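Local coordinates for competence/damage-inducible protein CinA (Agrobacterium tumefaciens, PDB 2A9S), which is of unknown function in this organism but belongs to the competence/damage-inducible CinA family, whose C-terminal-type domains in relatives deamidate nicotinamide mononucleotide, at residues Ala14-Ile17 / Ile18-Thr22; Thr61-Ala64 / Lys65-Met68. One frame throughout, in Å; residues are numbered along the deposited sequence.

Both contacts are short-range, each formed within a single helix, and they come in series along the chain: contact 1 in the middle and later turns of helix 8-24, contact 2 at the N-cap and along nearly the whole of helix 62-69. Between them the chain runs through helix 38-43 and two of the five strands of the central mixed sheet, 28-32 and 53-59. The centres lie about 29 Å apart, on opposite sides of the chain's centre, with nearest atoms about 20 Å from each other. Contact 1 packs against helix 147-167 of its own chain, whereas contact 2 also meets the second subunit, so one belongs to the monomer and the other partly to the dimer.

Contact 1. Residues Ala14-Ile17 / Ile18-Thr22; sequences ARRI and ITDFT
Arg16 and Asp20, one helical turn apart, are joined by a salt bridge whose direct bond is weak: Arg16 NE gives its hydrogen to Asp20 OD2 over 3.3 Å. The bond is nearly straight, at 170°. The carboxylate oxygen lies at the edge of the guanidinium, in its plane, yet the two flat groups stand almost perpendicular, 88° apart. With CG opposite the backbone N, the arginine chain runs out past Asp20, CG passing near OD2, and its extended shape carries NE to that oxygen. A water also bridges the pair, donating to Asp20 OD2 at 2.7 Å and accepting from Arg16 NH2.

Thr19 turns its hydroxyl back onto the helix backbone. With OG1 anti to its own carbonyl carbon, it donates to Arg15 O at 2.7 Å. That carbonyl also takes the amide of Thr19, N to O 2.9 Å, and the two donors arrive from opposite faces of its plane. Thr22 repeats the pattern, OG1 donating to Ile18 O at 2.8 Å. The guanidinium of Arg15 is turned to Glu11, with which it forms a salt bridge.

On the apolar side, Ile17 and Phe21 run alongside each other in the same direction. Ile17 CG2 sits over the centre of the Phe21 ring, 3.9 Å from its centroid, in a CH-pi contact only 10° off the ring normal. The ring also meets Phe102, while Ile17 packs on Ile163 of helix 147-167. Ile18 leans instead toward Ile46 and Ser49.

Regular i to i+4 backbone bonds, among them Phe21 N to Ile17 O at 2.8 Å, run beneath all of these side chains. The arrangement is that of an amphipathic alpha-helix, with an i to i+4 salt bridge and hydroxyl-to-backbone bonds on its polar side and an isoleucine-phenylalanine pair on its buried one.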
loop_
_atom_site.group_PDB
_atom_site.type_symbol
_atom_site.label_atom_id
_atom_site.label_comp_id
_atom_site.label_asym_id
_atom_site.label_seq_id
_atom_site.Cartn_x
_atom_site.Cartn_y
_atom_site.Cartn_z
ATOM N N ALA A 14 -0.102 0.651 15.840
ATOM C CA ALA A 14 0.929 1.115 14.918
ATOM C C ALA A 14 2.028 1.861 15.692
ATOM O O ALA A 14 3.240 1.637 15.480
ATOM C CB ALA A 14 0.298 2.000 13.810
ATOM N N ARG A 15 1.600 2.698 16.636
ATOM C CA ARG A 15 2.548 3.486 17.432
ATOM C C ARG A 15 3.430 2.549 18.249
ATOM O O ARG A 15 4.628 2.795 18.336
ATOM C CB ARG A 15 1.814 4.447 18.380
ATOM C CG ARG A 15 2.736 5.572 18.926
ATOM C CD ARG A 15 1.946 6.729 19.518
ATOM N NE ARG A 15 1.057 7.366 18.531
ATOM C CZ ARG A 15 1.452 8.217 17.579
ATOM N NH1 ARG A 15 0.559 8.732 16.740
ATOM N NH2 ARG A 15 2.727 8.568 17.452
ATOM N N ARG A 16 2.843 1.474 18.808
ATOM C CA ARG A 16 3.591 0.489 19.608
ATOM C C ARG A 16 4.676 -0.185 18.748
ATOM O O ARG A 16 5.834 -0.318 19.162
ATOM C CB ARG A 16 2.657 -0.545 20.256
ATOM C CG ARG A 16 3.428 -1.748 20.775
ATOM C CD ARG A 16 2.718 -2.486 21.879
ATOM N NE ARG A 16 3.574 -3.562 22.385
ATOM C CZ ARG A 16 3.117 -4.593 23.096
ATOM N NH1 ARG A 16 1.823 -4.681 23.368
ATOM N NH2 ARG A 16 3.948 -5.543 23.513
ATOM N N ILE A 17 4.311 -0.550 17.526
ATOM C CA ILE A 17 5.250 -1.206 16.624
ATOM C C ILE A 17 6.435 -0.271 16.307
ATOM O O ILE A 17 7.598 -0.693 16.386
ATOM C CB ILE A 17 4.549 -1.684 15.348
ATOM C CG1 ILE A 17 3.587 -2.854 15.704
ATOM C CG2 ILE A 17 5.569 -2.101 14.295
ATOM C CD1 ILE A 17 2.507 -3.097 14.617
ATOM N N ILE A 18 6.144 0.981 15.946
ATOM C CA ILE A 18 7.214 1.922 15.585
ATOM C C ILE A 18 8.090 2.148 16.829
ATOM O O ILE A 18 9.321 2.130 16.732
ATOM C CB ILE A 18 6.659 3.256 15.033
ATOM C CG1 ILE A 18 5.768 3.020 13.787
ATOM C CG2 ILE A 18 7.777 4.219 14.694
ATOM C CD1 ILE A 18 6.351 2.133 12.716
ATOM N N THR A 19 7.442 2.303 17.984
ATOM C CA THR A 19 8.158 2.597 19.218
ATOM C C THR A 19 9.093 1.438 19.631
ATOM O O THR A 19 10.236 1.661 20.005
ATOM C CB THR A 19 7.173 2.983 20.336
ATOM O OG1 THR A 19 6.364 4.093 19.886
ATOM C CG2 THR A 19 7.939 3.414 21.566
ATOM N N ASP A 20 8.590 0.211 19.525
ATOM C CA ASP A 20 9.333 -0.997 19.900
ATOM C C ASP A 20 10.434 -1.333 18.897
ATOM O O ASP A 20 11.568 -1.664 19.287
ATOM C CB ASP A 20 8.379 -2.188 20.059
ATOM C CG ASP A 20 7.705 -2.248 21.436
ATOM O OD1 ASP A 20 8.115 -1.527 22.389
ATOM O OD2 ASP A 20 6.761 -3.057 21.571
ATOM N N PHE A 21 10.105 -1.270 17.600
ATOM C CA PHE A 21 11.013 -1.791 16.593
ATOM C C PHE A 21 12.190 -0.836 16.400
ATOM O O PHE A 21 13.282 -1.264 16.025
ATOM C CB PHE A 21 10.286 -2.019 15.269
ATOM C CG PHE A 21 9.405 -3.248 15.256
ATOM C CD1 PHE A 21 8.888 -3.780 16.425
ATOM C CD2 PHE A 21 9.064 -3.843 14.051
ATOM C CE1 PHE A 21 8.057 -4.909 16.390
ATOM C CE2 PHE A 21 8.234 -4.969 14.013
ATOM C CZ PHE A 21 7.733 -5.493 15.174
ATOM N N THR A 22 11.974 0.449 16.649
ATOM C CA THR A 22 13.061 1.421 16.380
ATOM C C THR A 22 14.339 1.101 17.211
ATOM O O THR A 22 15.418 0.939 16.623
ATOM C CB THR A 22 12.609 2.900 16.523
ATOM O OG1 THR A 22 11.584 3.219 15.541
ATOM C CG2 THR A 22 13.815 3.827 16.318
HETATM O O HOH W 1 6.868 -4.230 23.983
#

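Contact 2. Residues Thr61-Ala64 / Lys65-Met68; sequences TNDA and KRDM
Asp63 OD1 takes a hydrogen from Arg66 NH2 at 2.8 Å, a salt bridge between residues three apart in the helix. The oxygen lies in the guanidinium plane, at its edge, but the donor reaches it from above the carboxylate plane, 47° out of it. The two planes are 61° apart. A bend at chi3 (-71°) folds the arginine back along the helix, so that one guanidinium face also covers Asn62 O, which lies 3.6 Å above the plane and off toward its rim.

Thr61 is the N-cap of helix 62-69: its OG1 accepts from Ala64 N at 3.1 Å, and a weak hydrogen bond joins the same oxygen to Asp54 of the second subunit. Farther along, Lys65 N bonds to Thr61 O at 3.1 Å and Asp67 N to Asp63 O at 2.9 Å, carrying the regular helical pattern onward. The Lys65 chain runs back past Thr61 O, its CG 3.5 Å from that oxygen, and carries NZ to Ser33 OG and Thr59 O, joining the helix to the end of strand 53-59 and to the residue following strand 28-32.

Asp67 turns to the other subunit, where OD2 makes salt bridges with Arg99 and Arg55. Met68 has its sulfur, SD, 4.4 Å from Ala64 CB. Both side chains lie on Thr59 of strand 53-59; Met68 also packs on Phe57 of both subunits. Asn62 and Arg66 rest against Leu76 of helix 73-79, leaving helix 62-69 between that helix, strand 53-59 and the second subunit.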
loop_
_atom_site.group_PDB
_atom_site.type_symbol
_atom_site.label_atom_id
_atom_site.label_comp_id
_atom_site.label_asym_id
_atom_site.label_seq_id
_atom_site.Cartn_x
_atom_site.Cartn_y
_atom_site.Cartn_z
ATOM N N THR A 61 -4.344 -8.367 -7.366
ATOM C CA THR A 61 -4.630 -9.471 -8.299
ATOM C C THR A 61 -3.784 -10.732 -8.099
ATOM O O THR A 61 -2.703 -10.710 -7.494
ATOM C CB THR A 61 -4.350 -9.034 -9.760
ATOM O OG1 THR A 61 -2.989 -8.579 -9.848
ATOM C CG2 THR A 61 -5.279 -7.924 -10.209
ATOM N N ASN A 62 -4.242 -11.838 -8.667
ATOM C CA ASN A 62 -3.426 -13.058 -8.709
ATOM C C ASN A 62 -2.098 -12.963 -9.489
ATOM O O ASN A 62 -1.089 -13.557 -9.075
ATOM C CB ASN A 62 -4.276 -14.256 -9.158
ATOM C CG ASN A 62 -5.150 -14.803 -8.033
ATOM O OD1 ASN A 62 -5.336 -14.163 -6.982
ATOM N ND2 ASN A 62 -5.688 -15.992 -8.242
ATOM N N ASP A 63 -2.105 -12.225 -10.604
ATOM C CA ASP A 63 -0.877 -11.875 -11.333
ATOM C C ASP A 63 0.126 -11.195 -10.383
ATOM O O ASP A 63 1.298 -11.570 -10.311
ATOM C CB ASP A 63 -1.180 -10.887 -12.472
ATOM C CG ASP A 63 -2.011 -11.489 -13.616
ATOM O OD1 ASP A 63 -1.765 -12.647 -14.032
ATOM O OD2 ASP A 63 -2.885 -10.752 -14.150
ATOM N N ALA A 64 -0.340 -10.184 -9.647
ATOM C CA ALA A 64 0.540 -9.483 -8.720
ATOM C C ALA A 64 1.149 -10.423 -7.650
ATOM O O ALA A 64 2.344 -10.321 -7.344
ATOM C CB ALA A 64 -0.196 -8.301 -8.080
ATOM N N LYS A 65 0.338 -11.338 -7.090
ATOM C CA LYS A 65 0.818 -12.286 -6.059
ATOM C C LYS A 65 1.967 -13.127 -6.620
ATOM O O LYS A 65 3.028 -13.255 -6.000
ATOM C CB LYS A 65 -0.309 -13.179 -5.521
ATOM C CG LYS A 65 -1.413 -12.414 -4.754
ATOM C CD LYS A 65 -2.550 -13.345 -4.387
ATOM C CE LYS A 65 -3.601 -12.618 -3.587
ATOM N NZ LYS A 65 -4.393 -11.613 -4.325
ATOM N N ARG A 66 1.759 -13.626 -7.835
ATOM C CA ARG A 66 2.792 -14.363 -8.594
ATOM C C ARG A 66 4.075 -13.541 -8.875
ATOM O O ARG A 66 5.150 -13.957 -8.441
ATOM C CB ARG A 66 2.206 -14.940 -9.897
ATOM C CG ARG A 66 1.224 -16.105 -9.714
ATOM C CD ARG A 66 0.742 -16.690 -11.077
ATOM N NE ARG A 66 -0.161 -15.781 -11.804
ATOM C CZ ARG A 66 -1.483 -15.953 -11.949
ATOM N NH1 ARG A 66 -2.092 -17.015 -11.430
ATOM N NH2 ARG A 66 -2.206 -15.057 -12.622
ATOM N N ASP A 67 3.953 -12.382 -9.547
ATOM C CA ASP A 67 5.095 -11.523 -9.960
ATOM C C ASP A 67 5.855 -10.883 -8.825
ATOM O O ASP A 67 7.096 -10.921 -8.775
ATOM C CB ASP A 67 4.639 -10.343 -10.848
ATOM C CG ASP A 67 3.874 -10.770 -12.065
ATOM O OD1 ASP A 67 3.958 -11.963 -12.443
ATOM O OD2 ASP A 67 3.177 -9.891 -12.630
ATOM N N MET A 68 5.110 -10.229 -7.933
ATOM C CA MET A 68 5.721 -9.486 -6.865
ATOM C C MET A 68 6.216 -10.385 -5.745
ATOM O O MET A 68 7.236 -10.093 -5.148
ATOM C CB MET A 68 4.753 -8.409 -6.290
ATOM C CG MET A 68 4.234 -7.324 -7.275
ATOM S SD MET A 68 3.265 -6.076 -6.387
ATOM C CE MET A 68 4.509 -4.871 -6.008
#